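Side-chain contacts in UDP-N-acetylglucosamine 2-epimerase (Listeria monocytogenes, PDB 3OT5), which probably catalyses the reversible epimerisation of UDP-N-acetylglucosamine to UDP-N-acetylmannosamine, as an enzyme with two Rossmann-like domains: residues R249-S254 with E354-L359; E239-M244 with P268-K273. One frame throughout, in Å; residues are numbered along the deposited sequence.

Contact 1 (R249-S254 with E354-L359); sequences REIVES and EALDLL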
loop_
_atom_site.group_PDB
_atom_site.type_symbol
_atom_site.label_atom_id
_atom_site.label_comp_id
_atom_site.label_asym_id
_atom_site.label_seq_id
_atom_site.Cartn_x
_atom_site.Cartn_y
_atom_site.Cartn_z
ATOM N N ARG A 249 11.662 -22.461 9.910
ATOM C CA ARG A 249 12.914 -23.072 10.338
ATOM C C ARG A 249 13.069 -24.378 9.568
ATOM O O ARG A 249 14.111 -24.650 8.967
ATOM C CB ARG A 249 12.858 -23.388 11.828
ATOM C CG ARG A 249 14.036 -24.174 12.384
ATOM C CD ARG A 249 15.311 -23.353 12.540
ATOM N NE ARG A 249 16.389 -24.182 13.081
ATOM C CZ ARG A 249 17.499 -23.727 13.663
ATOM N NH1 ARG A 249 17.682 -22.430 13.858
ATOM N NH2 ARG A 249 18.407 -24.588 14.108
ATOM N N GLU A 250 12.011 -25.177 9.589
ATOM C CA GLU A 250 12.004 -26.473 8.911
ATOM C C GLU A 250 12.147 -26.346 7.385
ATOM O O GLU A 250 12.767 -27.202 6.747
ATOM C CB GLU A 250 10.748 -27.270 9.302
ATOM C CG GLU A 250 10.722 -28.685 8.753
ATOM C CD GLU A 250 9.595 -29.542 9.331
ATOM O OE1 GLU A 250 9.300 -30.606 8.742
ATOM O OE2 GLU A 250 9.009 -29.158 10.371
ATOM N N ILE A 251 11.580 -25.291 6.803
ATOM C CA ILE A 251 11.692 -25.055 5.363
ATOM C C ILE A 251 13.168 -24.804 5.056
ATOM O O ILE A 251 13.742 -25.399 4.128
ATOM C CB ILE A 251 10.845 -23.833 4.898
ATOM C CG1 ILE A 251 9.348 -24.087 5.096
ATOM C CG2 ILE A 251 11.086 -23.529 3.434
ATOM C CD1 ILE A 251 8.477 -22.845 4.847
ATOM N N VAL A 252 13.782 -23.940 5.861
ATOM C CA VAL A 252 15.194 -23.603 5.702
ATOM C C VAL A 252 16.109 -24.820 5.871
ATOM O O VAL A 252 17.032 -25.008 5.080
ATOM C CB VAL A 252 15.617 -22.485 6.670
ATOM C CG1 VAL A 252 17.140 -22.321 6.681
ATOM C CG2 VAL A 252 14.918 -21.193 6.295
ATOM N N GLU A 253 15.854 -25.645 6.882
ATOM C CA GLU A 253 16.678 -26.846 7.105
ATOM C C GLU A 253 16.505 -27.891 6.002
ATOM O O GLU A 253 17.457 -28.565 5.627
ATOM C CB GLU A 253 16.367 -27.493 8.460
ATOM C CG GLU A 253 16.736 -26.637 9.665
ATOM C CD GLU A 253 16.466 -27.330 10.990
ATOM O OE1 GLU A 253 16.275 -28.571 11.005
ATOM O OE2 GLU A 253 16.463 -26.634 12.029
ATOM N N SER A 254 15.286 -28.011 5.485
ATOM C CA SER A 254 14.966 -28.985 4.446
ATOM C C SER A 254 15.474 -28.604 3.062
ATOM O O SER A 254 15.696 -29.482 2.222
ATOM C CB SER A 254 13.451 -29.181 4.382
ATOM O OG SER A 254 12.949 -29.646 5.627
ATOM N N GLU A 354 3.080 -25.651 1.356
ATOM C CA GLU A 354 2.901 -24.621 0.356
ATOM C C GLU A 354 4.229 -23.982 -0.037
ATOM O O GLU A 354 4.441 -23.654 -1.199
ATOM C CB GLU A 354 1.925 -23.568 0.852
ATOM C CG GLU A 354 1.219 -22.894 -0.281
ATOM C CD GLU A 354 0.218 -23.828 -0.943
ATOM O OE1 GLU A 354 0.170 -23.878 -2.188
ATOM O OE2 GLU A 354 -0.491 -24.544 -0.209
ATOM N N ALA A 355 5.119 -23.806 0.929
ATOM C CA ALA A 355 6.429 -23.239 0.653
ATOM C C ALA A 355 7.229 -24.196 -0.246
ATOM O O ALA A 355 7.736 -23.805 -1.303
ATOM C CB ALA A 355 7.171 -23.007 1.941
ATOM N N LEU A 356 7.332 -25.449 0.182
ATOM C CA LEU A 356 8.073 -26.454 -0.575
ATOM C C LEU A 356 7.556 -26.552 -2.004
ATOM O O LEU A 356 8.341 -26.623 -2.946
ATOM C CB LEU A 356 8.014 -27.817 0.115
ATOM C CG LEU A 356 8.653 -27.878 1.503
ATOM C CD1 LEU A 356 8.702 -29.320 2.009
ATOM C CD2 LEU A 356 10.048 -27.295 1.471
ATOM N N ASP A 357 6.235 -26.549 -2.155
ATOM C CA ASP A 357 5.602 -26.605 -3.473
ATOM C C ASP A 357 6.238 -25.571 -4.388
ATOM O O ASP A 357 6.722 -25.901 -5.476
ATOM C CB ASP A 357 4.101 -26.317 -3.350
ATOM C CG ASP A 357 3.383 -26.314 -4.693
ATOM O OD1 ASP A 357 2.505 -25.437 -4.886
ATOM O OD2 ASP A 357 3.709 -27.153 -5.563
ATOM N N LEU A 358 6.248 -24.322 -3.925
ATOM C CA LEU A 358 6.816 -23.207 -4.685
ATOM C C LEU A 358 8.320 -23.338 -4.889
ATOM O O LEU A 358 8.841 -23.028 -5.962
ATOM C CB LEU A 358 6.501 -21.875 -3.996
ATOM C CG LEU A 358 5.020 -21.513 -3.972
ATOM C CD1 LEU A 358 4.779 -20.216 -3.206
ATOM C CD2 LEU A 358 4.502 -21.405 -5.389
ATOM N N LEU A 359 9.020 -23.799 -3.863
ATOM C CA LEU A 359 10.462 -23.975 -3.965
ATOM C C LEU A 359 10.882 -25.131 -4.898
ATOM O O LEU A 359 11.862 -25.006 -5.635
ATOM C CB LEU A 359 11.065 -24.181 -2.571
ATOM C CG LEU A 359 11.022 -22.953 -1.661
ATOM C CD1 LEU A 359 11.383 -23.322 -0.230
ATOM C CD2 LEU A 359 11.944 -21.852 -2.198
#
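The carbonyl oxygen Glu250 O is held by two donors from one residue. Ser254 OG lies 2.7 Å from Glu250 O and Ser254 N lies 2.9 Å from it, and the two come from opposite faces of the carbonyl plane, the hydroxyl tilted 28° from that plane. Ser254 OG is thereby tied back to its own helix. One residue earlier in register, Arg249 NE donates to Glu253 OE2 at 2.7 Å, part of a salt bridge, using the anti lone pair of the carboxylate.

No hydrogen bond crosses between 249-254 and 354-359; the joint is apolar and centred on Ile251, whose CB points at the other helix. Its CG1 is anti to the carbonyl carbon (chi1 -65°), which brings CG1 to 4.0 Å from Ala355 CB, while CG2 meets Leu359 CD1 at 3.7 Å. The Ile251 and Leu359 side chains cross nearly at right angles. Leu356 CD2 adds a looser flank, 4.4 Å from Ile251 CG2.

The segment axes cross at -33° with a closest approach of 10.6 Å, so these two turns, of helices 240-254 and 348-360, run side by side in roughly the same direction, and Phe306 of strand 302-307 touches both Ile251 and Ala355, setting the pair against the six-stranded sheet.

Contact 2 (E239-M244 with P268-K273); sequences EPMQGM and PAVREK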
loop_
_atom_site.group_PDB
_atom_site.type_symbol
_atom_site.label_atom_id
_atom_site.label_comp_id
_atom_site.label_asym_id
_atom_site.label_seq_id
_atom_site.Cartn_x
_atom_site.Cartn_y
_atom_site.Cartn_z
ATOM N N GLU A 239 -0.412 -16.981 19.843
ATOM C CA GLU A 239 0.112 -18.349 19.948
ATOM C C GLU A 239 0.514 -18.990 18.616
ATOM O O GLU A 239 1.421 -19.823 18.592
ATOM C CB GLU A 239 -0.860 -19.260 20.742
ATOM C CG GLU A 239 -2.280 -19.488 20.158
ATOM C CD GLU A 239 -2.311 -20.372 18.908
ATOM O OE1 GLU A 239 -1.255 -20.912 18.511
ATOM O OE2 GLU A 239 -3.406 -20.539 18.326
ATOM N N PRO A 240 -0.137 -18.592 17.500
ATOM C CA PRO A 240 0.239 -19.209 16.224
ATOM C C PRO A 240 1.656 -18.879 15.779
ATOM O O PRO A 240 2.216 -19.585 14.945
ATOM C CB PRO A 240 -0.763 -18.599 15.224
ATOM C CG PRO A 240 -1.898 -18.113 16.055
ATOM C CD PRO A 240 -1.266 -17.659 17.334
ATOM N N MET A 241 2.236 -17.835 16.355
ATOM C CA MET A 241 3.558 -17.396 15.963
ATOM C C MET A 241 4.577 -18.525 16.079
ATOM O O MET A 241 5.390 -18.722 15.181
ATOM C CB MET A 241 3.995 -16.201 16.810
ATOM C CG MET A 241 5.013 -15.324 16.115
ATOM S SD MET A 241 4.307 -14.559 14.618
ATOM C CE MET A 241 5.673 -13.570 14.013
ATOM N N GLN A 242 4.522 -19.273 17.175
ATOM C CA GLN A 242 5.460 -20.369 17.388
ATOM C C GLN A 242 5.410 -21.394 16.259
ATOM O O GLN A 242 6.444 -21.766 15.716
ATOM C CB GLN A 242 5.214 -21.045 18.738
ATOM C CG GLN A 242 6.119 -22.239 18.998
ATOM C CD GLN A 242 5.994 -22.762 20.405
ATOM O OE1 GLN A 242 5.592 -22.035 21.310
ATOM N NE2 GLN A 242 6.361 -24.025 20.607
ATOM N N GLY A 243 4.211 -21.843 15.902
ATOM C CA GLY A 243 4.060 -22.814 14.826
ATOM C C GLY A 243 4.615 -22.272 13.518
ATOM O O GLY A 243 5.241 -23.002 12.744
ATOM N N MET A 244 4.396 -20.983 13.274
ATOM C CA MET A 244 4.875 -20.360 12.044
ATOM C C MET A 244 6.411 -20.286 11.967
ATOM O O MET A 244 6.973 -20.585 10.915
ATOM C CB MET A 244 4.221 -18.986 11.831
ATOM C CG MET A 244 2.700 -19.084 11.721
ATOM S SD MET A 244 1.847 -17.586 11.239
ATOM C CE MET A 244 2.436 -16.415 12.461
ATOM N N PRO A 268 8.659 -8.073 22.490
ATOM C CA PRO A 268 9.664 -8.933 23.118
ATOM C C PRO A 268 9.313 -10.426 23.130
ATOM O O PRO A 268 10.190 -11.259 22.889
ATOM C CB PRO A 268 9.731 -8.398 24.550
ATOM C CG PRO A 268 9.272 -7.008 24.459
ATOM C CD PRO A 268 8.249 -6.974 23.386
ATOM N N ALA A 269 8.058 -10.759 23.430
ATOM C CA ALA A 269 7.627 -12.160 23.459
ATOM C C ALA A 269 7.794 -12.788 22.072
ATOM O O ALA A 269 8.175 -13.955 21.949
ATOM C CB ALA A 269 6.196 -12.272 23.932
ATOM N N VAL A 270 7.514 -12.004 21.034
ATOM C CA VAL A 270 7.656 -12.467 19.658
ATOM C C VAL A 270 9.138 -12.682 19.322
ATOM O O VAL A 270 9.511 -13.703 18.732
ATOM C CB VAL A 270 7.030 -11.465 18.649
ATOM C CG1 VAL A 270 7.366 -11.855 17.206
ATOM C CG2 VAL A 270 5.518 -11.371 18.864
ATOM N N ARG A 271 9.979 -11.724 19.705
ATOM C CA ARG A 271 11.414 -11.832 19.443
ATOM C C ARG A 271 12.026 -13.020 20.141
ATOM O O ARG A 271 12.847 -13.729 19.571
ATOM C CB ARG A 271 12.159 -10.573 19.873
ATOM C CG ARG A 271 11.792 -9.396 19.048
ATOM C CD ARG A 271 12.828 -8.322 19.143
ATOM N NE ARG A 271 12.522 -7.277 18.179
ATOM C CZ ARG A 271 13.355 -6.310 17.829
ATOM N NH1 ARG A 271 14.573 -6.259 18.346
ATOM N NH2 ARG A 271 12.968 -5.405 16.936
ATOM N N GLU A 272 11.626 -13.215 21.388
ATOM C CA GLU A 272 12.114 -14.322 22.190
ATOM C C GLU A 272 11.812 -15.640 21.481
ATOM O O GLU A 272 12.657 -16.526 21.449
ATOM C CB GLU A 272 11.481 -14.257 23.585
ATOM C CG GLU A 272 11.868 -15.361 24.549
ATOM C CD GLU A 272 11.255 -15.147 25.935
ATOM O OE1 GLU A 272 10.775 -14.021 26.219
ATOM O OE2 GLU A 272 11.259 -16.100 26.746
ATOM N N LYS A 273 10.619 -15.761 20.900
ATOM C CA LYS A 273 10.242 -16.978 20.174
ATOM C C LYS A 273 11.066 -17.098 18.901
ATOM O O LYS A 273 11.451 -18.193 18.510
ATOM C CB LYS A 273 8.748 -16.988 19.823
ATOM C CG LYS A 273 7.800 -17.079 21.032
ATOM C CD LYS A 273 6.334 -16.983 20.594
ATOM C CE LYS A 273 5.373 -16.897 21.793
ATOM N NZ LYS A 273 5.450 -18.084 22.675
#
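Segments 239-244 and 268-273 come closest at two backbone pairs, Met241 CA to Val270 CA at 7.4 Å and Gln242 CA to Lys273 CA at 6.5 Å. Each pair carries one side-chain meeting, apolar in the first and polar in the second.

Met241 reaches across with its end methyl, placing CE 4.0 Å from Val270 CG1. Its CG stands anti to the backbone N, and a bend at chi2 (64°) turns the thioether so that it crosses the valine side chain at about a right angle. Both residues also rest on Tyr262 of strand 258-263, and Val270 touches Leu237 and Phe245 as well, consistent with both being buried.

Lys273 takes the outer half. Its CB points toward helix 240-254, and the chain runs extended until chi4 (-61°), where it turns NZ aside. Gln242, extended beyond CG, crosses the lysine nearly perpendicularly and brings OE1 to 4.2 Å from Lys273 NZ. Gln242 NE2 makes a weak hydrogen bond to Glu246 OE1.

That 4.2 Å separation is too long for a hydrogen bond, so the ammonium and amide oxygen share at most a mild electrostatic attraction. With no hydrogen bond or salt bridge between them, what joins the segments directly is mainly the buried methionine-valine contact, together with the lysine side chain reaching across the gap.

Helix 240-254 serves both contacts: its start meets helix 268-278 in contact 2, and its last turns meet helix 348-360 in contact 1, with the contact centres about 19 Å apart. It lies, after the short helix 234-237, in the connection from strand 225-229 to the adjacent parallel strand 258-263. Contact 1 is the more buried, gathering aliphatic groups over strand 302-307; no polar bond crosses between its two segments. Contact 2 is only partly buried, apolar where it faces strand 258-263 and polar at its outer margin. The summed buried areas are nearly equal, 176 and 179 Å², so the difference lies in composition rather than size.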